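Local coordinates for protein UDP-N-Acetylenolpyruvylglucosamine Reductase (Thermus caldophilus, PDB 2GQT) that catalyses, with FAD as cofactor, the NADPH-dependent reduction of UDP-N-acetylenolpyruvylglucosamine to UDP-N-acetylmuramate, a step in making the bacterial cell wall, at residues Y14-P22 and I236-V247; R43-L54 and L260-P268. All coordinates share one frame; numbering follows the deposited sequence.

Interaction 1 (Y14-P22 and I236-V247); sequences YTTLGVGGP and IVNLGQARAKDV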
loop_
_atom_site.group_PDB
_atom_site.type_symbol
_atom_site.label_atom_id
_atom_site.label_comp_id
_atom_site.label_asym_id
_atom_site.label_seq_id
_atom_site.Cartn_x
_atom_site.Cartn_y
_atom_site.Cartn_z
ATOM N N TYR A 14 -8.772 9.832 -0.796
ATOM C CA TYR A 14 -8.434 8.498 -1.320
ATOM C C TYR A 14 -7.097 7.991 -0.823
ATOM O O TYR A 14 -6.534 7.056 -1.390
ATOM C CB TYR A 14 -8.412 8.519 -2.843
ATOM C CG TYR A 14 -9.780 8.675 -3.436
ATOM C CD1 TYR A 14 -10.351 9.931 -3.572
ATOM C CD2 TYR A 14 -10.511 7.565 -3.853
ATOM C CE1 TYR A 14 -11.614 10.088 -4.103
ATOM C CE2 TYR A 14 -11.778 7.712 -4.390
ATOM C CZ TYR A 14 -12.320 8.979 -4.510
ATOM O OH TYR A 14 -13.575 9.152 -5.041
ATOM N N THR A 15 -6.579 8.627 0.218
ATOM C CA THR A 15 -5.318 8.220 0.813
ATOM C C THR A 15 -5.516 8.107 2.304
ATOM O O THR A 15 -6.303 8.857 2.906
ATOM C CB THR A 15 -4.163 9.202 0.498
ATOM O OG1 THR A 15 -4.483 10.518 0.979
ATOM C CG2 THR A 15 -3.871 9.247 -0.998
ATOM N N THR A 16 -4.808 7.162 2.908
ATOM C CA THR A 16 -4.960 6.954 4.335
ATOM C C THR A 16 -4.421 8.164 5.126
ATOM O O THR A 16 -4.954 8.499 6.186
ATOM C CB THR A 16 -4.371 5.600 4.781
ATOM O OG1 THR A 16 -3.010 5.508 4.372
ATOM C CG2 THR A 16 -5.156 4.441 4.165
ATOM N N LEU A 17 -3.410 8.848 4.588
ATOM C CA LEU A 17 -2.893 10.086 5.183
ATOM C C LEU A 17 -3.893 11.257 5.156
ATOM O O LEU A 17 -3.893 12.103 6.048
ATOM C CB LEU A 17 -1.577 10.491 4.513
ATOM C CG LEU A 17 -0.789 11.661 5.099
ATOM C CD1 LEU A 17 -0.525 11.463 6.588
ATOM C CD2 LEU A 17 0.511 11.828 4.349
ATOM N N GLY A 18 -4.729 11.319 4.124
ATOM C CA GLY A 18 -5.773 12.344 4.046
ATOM C C GLY A 18 -5.307 13.678 3.506
ATOM O O GLY A 18 -5.881 14.721 3.840
ATOM N N VAL A 19 -4.272 13.648 2.671
ATOM C CA VAL A 19 -3.809 14.832 1.952
ATOM C C VAL A 19 -3.738 14.496 0.470
ATOM O O VAL A 19 -3.573 13.331 0.083
ATOM C CB VAL A 19 -2.428 15.388 2.461
ATOM C CG1 VAL A 19 -2.458 15.627 3.957
ATOM C CG2 VAL A 19 -1.278 14.466 2.084
ATOM N N GLY A 20 -3.896 15.519 -0.356
ATOM C CA GLY A 20 -3.756 15.341 -1.784
ATOM C C GLY A 20 -4.715 16.183 -2.584
ATOM O O GLY A 20 -5.906 16.253 -2.280
ATOM N N GLY A 21 -4.177 16.809 -3.622
ATOM C CA GLY A 21 -4.940 17.693 -4.483
ATOM C C GLY A 21 -5.714 16.991 -5.583
ATOM O O GLY A 21 -5.924 15.759 -5.536
ATOM N N PRO A 22 -6.168 17.776 -6.583
ATOM C CA PRO A 22 -7.070 17.284 -7.633
ATOM C C PRO A 22 -6.480 16.229 -8.561
ATOM O O PRO A 22 -5.291 16.260 -8.878
ATOM C CB PRO A 22 -7.399 18.548 -8.448
ATOM C CG PRO A 22 -6.997 19.685 -7.604
ATOM C CD PRO A 22 -5.871 19.210 -6.750
ATOM N N ILE A 236 3.855 9.816 10.935
ATOM C CA ILE A 236 3.360 11.178 10.875
ATOM C C ILE A 236 1.857 11.104 10.724
ATOM O O ILE A 236 1.320 10.415 9.835
ATOM C CB ILE A 236 4.009 11.997 9.743
ATOM C CG1 ILE A 236 5.486 12.230 10.079
ATOM C CG2 ILE A 236 3.258 13.324 9.524
ATOM C CD1 ILE A 236 6.346 12.705 8.913
ATOM N N VAL A 237 1.167 11.800 11.607
ATOM C CA VAL A 237 -0.274 11.747 11.619
ATOM C C VAL A 237 -0.908 13.087 11.231
ATOM O O VAL A 237 -0.322 14.169 11.414
ATOM C CB VAL A 237 -0.793 11.205 12.976
ATOM C CG1 VAL A 237 -0.261 9.784 13.229
ATOM C CG2 VAL A 237 -0.395 12.132 14.114
ATOM N N ASN A 238 -2.106 12.985 10.662
ATOM C CA ASN A 238 -2.902 14.117 10.223
ATOM C C ASN A 238 -3.963 14.392 11.283
ATOM O O ASN A 238 -4.880 13.595 11.467
ATOM C CB ASN A 238 -3.535 13.762 8.865
ATOM C CG ASN A 238 -4.374 14.885 8.262
ATOM O OD1 ASN A 238 -4.811 14.783 7.111
ATOM N ND2 ASN A 238 -4.618 15.944 9.024
ATOM N N LEU A 239 -3.817 15.510 11.991
ATOM C CA LEU A 239 -4.704 15.846 13.111
ATOM C C LEU A 239 -6.035 16.461 12.673
ATOM O O LEU A 239 -6.907 16.723 13.504
ATOM C CB LEU A 239 -3.991 16.763 14.108
ATOM C CG LEU A 239 -2.763 16.169 14.813
ATOM C CD1 LEU A 239 -2.068 17.231 15.632
ATOM C CD2 LEU A 239 -3.122 14.992 15.706
ATOM N N GLY A 240 -6.198 16.687 11.374
ATOM C CA GLY A 240 -7.475 17.178 10.864
ATOM C C GLY A 240 -7.423 17.676 9.440
ATOM O O GLY A 240 -7.976 17.044 8.537
ATOM N N GLN A 241 -6.764 18.810 9.235
ATOM C CA GLN A 241 -6.718 19.429 7.919
ATOM C C GLN A 241 -5.286 19.688 7.465
ATOM O O GLN A 241 -4.991 20.729 6.875
ATOM C CB GLN A 241 -7.541 20.725 7.904
ATOM C CG GLN A 241 -9.053 20.519 7.963
ATOM C CD GLN A 241 -9.832 21.781 7.647
ATOM O OE1 GLN A 241 -10.663 21.795 6.741
ATOM N NE2 GLN A 241 -9.561 22.850 8.390
ATOM N N ALA A 242 -4.397 18.727 7.725
ATOM C CA ALA A 242 -3.016 18.840 7.269
ATOM C C ALA A 242 -2.980 19.047 5.765
ATOM O O ALA A 242 -3.782 18.466 5.021
ATOM C CB ALA A 242 -2.205 17.604 7.648
ATOM N N ARG A 243 -2.066 19.901 5.325
ATOM C CA ARG A 243 -1.732 19.997 3.919
ATOM C C ARG A 243 -0.480 19.170 3.683
ATOM O O ARG A 243 0.330 18.989 4.602
ATOM C CB ARG A 243 -1.481 21.449 3.521
ATOM C CG ARG A 243 -2.704 22.356 3.625
ATOM C CD ARG A 243 -2.708 23.166 4.912
ATOM N NE ARG A 243 -1.693 24.222 4.902
ATOM C CZ ARG A 243 -1.892 25.460 4.449
ATOM N NH1 ARG A 243 -3.075 25.820 3.962
ATOM N NH2 ARG A 243 -0.905 26.345 4.483
ATOM N N ALA A 244 -0.314 18.673 2.460
ATOM C CA ALA A 244 0.893 17.929 2.110
ATOM C C ALA A 244 2.154 18.752 2.366
ATOM O O ALA A 244 3.184 18.202 2.747
ATOM C CB ALA A 244 0.846 17.451 0.668
ATOM N N LYS A 245 2.058 20.070 2.172
ATOM C CA LYS A 245 3.166 20.992 2.442
ATOM C C LYS A 245 3.664 20.887 3.888
ATOM O O LYS A 245 4.870 20.936 4.148
ATOM C CB LYS A 245 2.738 22.427 2.106
ATOM C CG LYS A 245 3.596 23.523 2.699
ATOM C CD LYS A 245 3.189 24.880 2.176
ATOM C CE LYS A 245 1.866 25.348 2.740
ATOM N NZ LYS A 245 1.711 26.814 2.511
ATOM N N ASP A 246 2.718 20.741 4.812
ATOM C CA ASP A 246 3.021 20.597 6.237
ATOM C C ASP A 246 3.720 19.278 6.518
ATOM O O ASP A 246 4.681 19.231 7.281
ATOM C CB ASP A 246 1.745 20.642 7.071
ATOM C CG ASP A 246 0.942 21.890 6.838
ATOM O OD1 ASP A 246 1.541 22.983 6.862
ATOM O OD2 ASP A 246 -0.291 21.772 6.646
ATOM N N VAL A 247 3.215 18.207 5.912
ATOM C CA VAL A 247 3.835 16.894 6.033
ATOM C C VAL A 247 5.279 16.939 5.512
ATOM O O VAL A 247 6.188 16.452 6.189
ATOM C CB VAL A 247 3.018 15.813 5.295
ATOM C CG1 VAL A 247 3.744 14.479 5.359
ATOM C CG2 VAL A 247 1.620 15.708 5.889
HETATM O O HOH W 1 -6.067 16.923 5.494
#

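Interaction 2 (R43-L54 and L260-P268); sequences RVLGNGSNLLVL and LELEWEVWP. With FAD (flavin-adenine dinucleotide), chain C.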
loop_
_atom_site.group_PDB
_atom_site.type_symbol
_atom_site.label_atom_id
_atom_site.label_comp_id
_atom_site.label_asym_id
_atom_site.label_seq_id
_atom_site.Cartn_x
_atom_site.Cartn_y
_atom_site.Cartn_z
ATOM N N ARG A 43 -1.553 6.756 -13.825
ATOM C CA ARG A 43 -1.019 6.175 -12.602
ATOM C C ARG A 43 -2.087 5.218 -12.078
ATOM O O ARG A 43 -3.262 5.360 -12.421
ATOM C CB ARG A 43 -0.780 7.259 -11.553
ATOM C CG ARG A 43 0.189 8.355 -11.963
ATOM C CD ARG A 43 0.286 9.392 -10.871
ATOM N NE ARG A 43 1.021 10.573 -11.307
ATOM C CZ ARG A 43 2.236 10.906 -10.890
ATOM N NH1 ARG A 43 2.885 10.160 -10.003
ATOM N NH2 ARG A 43 2.798 12.007 -11.362
ATOM N N VAL A 44 -1.693 4.246 -11.262
ATOM C CA VAL A 44 -2.660 3.352 -10.624
ATOM C C VAL A 44 -2.734 3.675 -9.137
ATOM O O VAL A 44 -1.711 3.809 -8.450
ATOM C CB VAL A 44 -2.314 1.859 -10.820
ATOM C CG1 VAL A 44 -3.416 0.966 -10.250
ATOM C CG2 VAL A 44 -2.097 1.550 -12.279
ATOM N N LEU A 45 -3.958 3.819 -8.647
ATOM C CA LEU A 45 -4.200 4.038 -7.234
ATOM C C LEU A 45 -4.752 2.771 -6.605
ATOM O O LEU A 45 -5.758 2.225 -7.089
ATOM C CB LEU A 45 -5.193 5.188 -7.056
ATOM C CG LEU A 45 -5.738 5.500 -5.664
ATOM C CD1 LEU A 45 -4.650 6.037 -4.739
ATOM C CD2 LEU A 45 -6.899 6.472 -5.794
ATOM N N GLY A 46 -4.101 2.304 -5.538
ATOM C CA GLY A 46 -4.614 1.185 -4.745
ATOM C C GLY A 46 -5.417 1.753 -3.590
ATOM O O GLY A 46 -6.260 2.628 -3.784
ATOM N N ASN A 47 -5.130 1.287 -2.377
ATOM C CA ASN A 47 -5.810 1.815 -1.200
ATOM C C ASN A 47 -5.235 3.143 -0.691
ATOM O O ASN A 47 -5.690 3.665 0.323
ATOM C CB ASN A 47 -5.846 0.782 -0.077
ATOM C CG ASN A 47 -6.967 1.040 0.911
ATOM O OD1 ASN A 47 -8.088 1.386 0.522
ATOM N ND2 ASN A 47 -6.671 0.856 2.189
ATOM N N GLY A 48 -4.245 3.691 -1.395
ATOM C CA GLY A 48 -3.672 4.979 -1.032
ATOM C C GLY A 48 -2.943 4.982 0.302
ATOM O O GLY A 48 -2.840 6.046 0.920
ATOM N N SER A 49 -2.430 3.822 0.743
ATOM C CA SER A 49 -1.822 3.714 2.063
ATOM C C SER A 49 -0.314 3.918 2.083
ATOM O O SER A 49 0.272 3.948 3.159
ATOM C CB SER A 49 -2.195 2.388 2.748
ATOM O OG SER A 49 -1.618 1.258 2.102
ATOM N N ASN A 50 0.319 4.060 0.919
ATOM C CA ASN A 50 1.738 4.438 0.896
ATOM C C ASN A 50 2.022 5.752 0.173
ATOM O O ASN A 50 3.190 6.073 -0.097
ATOM C CB ASN A 50 2.627 3.323 0.329
ATOM C CG ASN A 50 4.107 3.531 0.667
ATOM O OD1 ASN A 50 4.977 3.474 -0.204
ATOM N ND2 ASN A 50 4.386 3.822 1.930
ATOM N N LEU A 51 0.972 6.523 -0.103
ATOM C CA LEU A 51 1.103 7.739 -0.908
ATOM C C LEU A 51 1.071 9.021 -0.105
ATOM O O LEU A 51 0.187 9.224 0.734
ATOM C CB LEU A 51 -0.010 7.820 -1.957
ATOM C CG LEU A 51 -0.013 6.709 -3.012
ATOM C CD1 LEU A 51 -1.195 6.876 -3.938
ATOM C CD2 LEU A 51 1.272 6.673 -3.817
ATOM N N LEU A 52 2.040 9.880 -0.394
ATOM C CA LEU A 52 1.986 11.282 -0.007
ATOM C C LEU A 52 1.694 12.089 -1.277
ATOM O O LEU A 52 2.561 12.272 -2.119
ATOM C CB LEU A 52 3.312 11.715 0.631
ATOM C CG LEU A 52 3.508 13.205 0.924
ATOM C CD1 LEU A 52 2.351 13.777 1.718
ATOM C CD2 LEU A 52 4.828 13.451 1.633
ATOM N N VAL A 53 0.452 12.524 -1.429
ATOM C CA VAL A 53 0.043 13.249 -2.626
ATOM C C VAL A 53 0.083 14.729 -2.324
ATOM O O VAL A 53 -0.510 15.182 -1.350
ATOM C CB VAL A 53 -1.361 12.824 -3.107
ATOM C CG1 VAL A 53 -1.735 13.597 -4.374
ATOM C CG2 VAL A 53 -1.397 11.317 -3.358
ATOM N N LEU A 54 0.805 15.469 -3.160
ATOM C CA LEU A 54 0.994 16.895 -2.950
ATOM C C LEU A 54 -0.288 17.681 -3.206
ATOM O O LEU A 54 -1.237 17.186 -3.835
ATOM C CB LEU A 54 2.211 17.408 -3.738
ATOM C CG LEU A 54 3.535 16.728 -3.331
ATOM C CD1 LEU A 54 4.741 17.474 -3.844
ATOM C CD2 LEU A 54 3.657 16.525 -1.818
ATOM N N LEU A 260 17.550 9.924 7.159
ATOM C CA LEU A 260 16.507 8.956 6.820
ATOM C C LEU A 260 15.903 9.241 5.449
ATOM O O LEU A 260 15.725 10.402 5.073
ATOM C CB LEU A 260 15.406 8.974 7.885
ATOM C CG LEU A 260 15.757 8.526 9.311
ATOM C CD1 LEU A 260 14.594 8.769 10.254
ATOM C CD2 LEU A 260 16.169 7.063 9.340
ATOM N N GLU A 261 15.596 8.174 4.708
ATOM C CA GLU A 261 14.917 8.283 3.415
ATOM C C GLU A 261 13.443 7.930 3.591
ATOM O O GLU A 261 13.097 7.087 4.423
ATOM C CB GLU A 261 15.566 7.368 2.360
ATOM C CG GLU A 261 16.993 7.763 1.940
ATOM C CD GLU A 261 17.064 9.078 1.166
ATOM O OE1 GLU A 261 16.179 9.343 0.321
ATOM O OE2 GLU A 261 18.021 9.852 1.397
ATOM N N LEU A 262 12.584 8.575 2.805
ATOM C CA LEU A 262 11.147 8.306 2.839
ATOM C C LEU A 262 10.800 6.910 2.356
ATOM O O LEU A 262 11.338 6.435 1.351
ATOM C CB LEU A 262 10.389 9.308 1.976
ATOM C CG LEU A 262 9.995 10.646 2.583
ATOM C CD1 LEU A 262 9.218 11.436 1.546
ATOM C CD2 LEU A 262 9.163 10.456 3.848
ATOM N N GLU A 263 9.895 6.267 3.078
ATOM C CA GLU A 263 9.278 5.021 2.634
ATOM C C GLU A 263 8.086 5.341 1.719
ATOM O O GLU A 263 7.823 4.618 0.753
ATOM C CB GLU A 263 8.843 4.197 3.847
ATOM C CG GLU A 263 8.132 2.881 3.538
ATOM C CD GLU A 263 9.053 1.774 3.028
ATOM O OE1 GLU A 263 10.235 2.034 2.739
ATOM O OE2 GLU A 263 8.579 0.626 2.897
ATOM N N TRP A 264 7.377 6.431 2.018
ATOM C CA TRP A 264 6.255 6.862 1.184
ATOM C C TRP A 264 6.694 7.200 -0.217
ATOM O O TRP A 264 7.807 7.680 -0.431
ATOM C CB TRP A 264 5.601 8.128 1.712
ATOM C CG TRP A 264 5.048 8.054 3.056
ATOM C CD1 TRP A 264 4.481 6.976 3.667
ATOM C CD2 TRP A 264 4.961 9.136 3.976
ATOM N NE1 TRP A 264 4.065 7.321 4.934
ATOM C CE2 TRP A 264 4.340 8.649 5.141
ATOM C CE3 TRP A 264 5.360 10.478 3.928
ATOM C CZ2 TRP A 264 4.117 9.451 6.253
ATOM C CZ3 TRP A 264 5.133 11.274 5.027
ATOM C CH2 TRP A 264 4.510 10.762 6.172
ATOM N N GLU A 265 5.791 6.993 -1.162
ATOM C CA GLU A 265 5.955 7.516 -2.498
ATOM C C GLU A 265 5.211 8.830 -2.609
ATOM O O GLU A 265 4.057 8.934 -2.183
ATOM C CB GLU A 265 5.390 6.531 -3.497
ATOM C CG GLU A 265 5.492 6.987 -4.935
ATOM C CD GLU A 265 4.958 5.960 -5.907
ATOM O OE1 GLU A 265 4.755 4.794 -5.502
ATOM O OE2 GLU A 265 4.749 6.325 -7.081
ATOM N N VAL A 266 5.878 9.824 -3.186
ATOM C CA VAL A 266 5.314 11.147 -3.393
ATOM C C VAL A 266 4.746 11.255 -4.812
ATOM O O VAL A 266 5.402 10.883 -5.784
ATOM C CB VAL A 266 6.366 12.266 -3.151
ATOM C CG1 VAL A 266 5.767 13.636 -3.425
ATOM C CG2 VAL A 266 6.913 12.196 -1.723
ATOM N N TRP A 267 3.509 11.743 -4.905
ATOM C CA TRP A 267 2.871 12.109 -6.166
ATOM C C TRP A 267 2.677 13.624 -6.151
ATOM O O TRP A 267 2.284 14.168 -5.131
ATOM C CB TRP A 267 1.495 11.456 -6.252
ATOM C CG TRP A 267 1.476 10.018 -6.645
ATOM C CD1 TRP A 267 2.534 9.148 -6.702
ATOM C CD2 TRP A 267 0.315 9.262 -7.000
ATOM N NE1 TRP A 267 2.098 7.907 -7.104
ATOM C CE2 TRP A 267 0.739 7.950 -7.289
ATOM C CE3 TRP A 267 -1.047 9.576 -7.114
ATOM C CZ2 TRP A 267 -0.154 6.944 -7.680
ATOM C CZ3 TRP A 267 -1.932 8.582 -7.511
ATOM C CH2 TRP A 267 -1.480 7.281 -7.791
ATOM N N PRO A 268 2.922 14.318 -7.285
ATOM C CA PRO A 268 3.353 13.793 -8.580
ATOM C C PRO A 268 4.803 13.338 -8.578
ATOM O O PRO A 268 5.231 12.668 -9.514
ATOM C CB PRO A 268 3.172 14.990 -9.524
ATOM C CG PRO A 268 3.249 16.174 -8.679
ATOM C CD PRO A 268 2.748 15.783 -7.317
ATOM O OXT PRO A 268 5.563 13.607 -7.644
HETATM P PA FAD C . -1.097 2.758 -2.864
HETATM O O1A FAD C . -0.606 3.513 -1.700
HETATM O O2A FAD C . -2.406 3.090 -3.469
HETATM O O5B FAD C . -0.025 2.767 -4.034
HETATM C C5B FAD C . 1.343 2.464 -3.736
HETATM C C4B FAD C . 2.099 2.184 -5.016
HETATM O O4B FAD C . 1.556 0.992 -5.619
HETATM C C3B FAD C . 1.985 3.292 -6.073
HETATM O O3B FAD C . 3.199 3.302 -6.824
HETATM C C2B FAD C . 0.832 2.797 -6.937
HETATM O O2B FAD C . 0.887 3.325 -8.262
HETATM C C1B FAD C . 1.113 1.310 -6.962
HETATM N N9A FAD C . -0.047 0.448 -7.268
HETATM C C8A FAD C . -1.194 0.365 -6.575
HETATM N N7A FAD C . -1.984 -0.545 -7.151
HETATM C C5A FAD C . -1.328 -1.062 -8.195
HETATM C C6A FAD C . -1.626 -2.014 -9.178
HETATM N N6A FAD C . -2.782 -2.689 -9.210
HETATM N N1A FAD C . -0.694 -2.279 -10.116
HETATM C C2A FAD C . 0.481 -1.633 -10.130
HETATM N N3A FAD C . 0.808 -0.709 -9.231
HETATM C C4A FAD C . -0.094 -0.419 -8.272
HETATM N N1 FAD C . 3.757 -1.613 4.326
HETATM C C2 FAD C . 4.489 -2.756 4.563
HETATM O O2 FAD C . 5.232 -3.193 3.696
HETATM N N3 FAD C . 4.404 -3.392 5.798
HETATM C C4 FAD C . 3.572 -2.922 6.807
HETATM O O4 FAD C . 3.515 -3.520 7.886
HETATM C C4X FAD C . 2.828 -1.771 6.554
HETATM N N5 FAD C . 1.989 -1.258 7.540
HETATM C C5X FAD C . 1.195 -0.140 7.253
HETATM C C6 FAD C . 0.307 0.325 8.223
HETATM C C7 FAD C . -0.508 1.425 7.970
HETATM C C7M FAD C . -1.484 1.911 9.048
HETATM C C8 FAD C . -0.420 2.067 6.730
HETATM C C8M FAD C . -1.306 3.285 6.433
HETATM C C9 FAD C . 0.473 1.607 5.766
HETATM C C9A FAD C . 1.288 0.502 6.012
HETATM N N10 FAD C . 2.192 0.027 5.048
HETATM C C10 FAD C . 2.928 -1.125 5.318
HETATM C "C1'" FAD C . 2.409 0.728 3.754
HETATM C "C2'" FAD C . 1.390 0.310 2.682
HETATM O "O2'" FAD C . 0.228 -0.292 3.286
HETATM C "C3'" FAD C . 1.976 -0.680 1.674
HETATM O "O3'" FAD C . 3.070 -0.070 0.976
HETATM C "C4'" FAD C . 0.914 -1.179 0.684
HETATM O "O4'" FAD C . 1.457 -2.254 -0.085
HETATM C "C5'" FAD C . 0.405 -0.095 -0.262
HETATM O "O5'" FAD C . -0.705 -0.651 -0.969
HETATM P P FAD C . -1.880 0.307 -1.468
HETATM O O1P FAD C . -2.836 -0.550 -2.194
HETATM O O2P FAD C . -2.368 1.185 -0.383
HETATM O O3P FAD C . -1.059 1.164 -2.550
#

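Interaction 1 (Y14-P22 and I236-V247)
With V19 chi1 at -53°, CG1 lies anti to the carbonyl carbon and reaches towards A242, while CG2 takes the crowded position between backbone N and C and meets the first turn of helix 244-257. The separations fit this division: CG1 of V19 is 3.3 Å from the carbonyl O of A242, and CG2 of V19 is 3.9 Å from CB of A244. L17 has its CG anti to the backbone N (chi1 -173°). This carries its two methyls towards strand 236-238 and the helix, CD1 of L17 stopping 3.9 Å from the carbonyl O of I236 and CD2 of L17 coming 4.3 Å from CG1 of V247. Without the two methyls of V19, as with an alanine here, the space beside A242 O and A244 CB would probably be left unfilled.

A water lies 2.8 Å from both O of G18 and O of A242 and bridges the backbones. Within the loop, OG1 of T15 accepts from N of G18, an ST motif, and donates to O of V19. R243 sits at the N-cap position of the helix, and its backbone N donates to OD2 of D246 at 2.9 Å. The loop between strands 5-10 and 22-28 thus packs across the end of strand 236-238, the loop after it and the first turn of helix 244-257.

Interaction 2 (R43-L54 and L260-P268)
The indole of W267 is covered on both faces: CD of R43 stands 3.7 Å above the ring plane on one, and CD1 of L51 lies at the same height on the other, offset toward the rim. V44 O, E265 OE2 and O2B of the FAD lie at its edge, in plane. W267 and L51 belong to a two-stranded parallel sheet, 51-53 with 265-267, in the FAD-binding region of a MurB-family reductase. The bridges pair L51 with E265, L52 with V266 and V53 with W267, and the ladder runs E265 N to N50 O, L52 N to E265 O, W267 N to L52 O and L54 N to W267 O. The short strand axes lie at 26° to each other.

R43, extended from CG to NE, makes a CH-pi contact through CD with the six-membered ring, and its CZ, 4.5 Å from the centroid of the five-membered ring of W267, adds a cation-pi contact. The guanidinium is tilted 50° to the indole and holds the C-terminus: NH2 of R43 donates in the carbonyl plane to O of P268, at 3.1 Å, while its NE forms a salt bridge with E60 OE1. On the sheet face bearing L52 and V266, CD2 of L52 lies 3.8 Å from CE3 of W264.

The loop between strands 42-44 and 51-53 grips the pyrophosphate through backbone N-H groups: G46 and G48 donate to O2A, N47 to O1P, S49 to O2P and N50 to O1A. The adenosine ribose is held from both segments, its O2B donating to V44 O at 2.6 Å. E265, extended beyond CG, accepts a hydrogen bond on OE1 from O3B at 2.5 Å, while its OE2 is met from above the carboxylate plane by W267 NE1 at 3.1 Å.

Overall arrangement
The centres of the two interactions lie about 11 Å apart, and their segments alternate along the chain: 14-22, 43-54, 236-247, then 260-268. Each therefore joins an N-terminal segment to a C-terminal one. Helix 244-257 begins in interaction 1 and is followed in the chain by strand 265-267 of interaction 2. Direct contacts also link them: T16 N lies 3.0 Å from G48 O and G21 N lies 3.0 Å from L54 O, both probable hydrogen bonds, while L52 packs against L17, V19 and V247. Strand 51-53 thus borders the 14-22 loop, helix 244-257 and strand 265-267, joining the FAD-binding loop to the 14-22 loop and to the C-terminal strand.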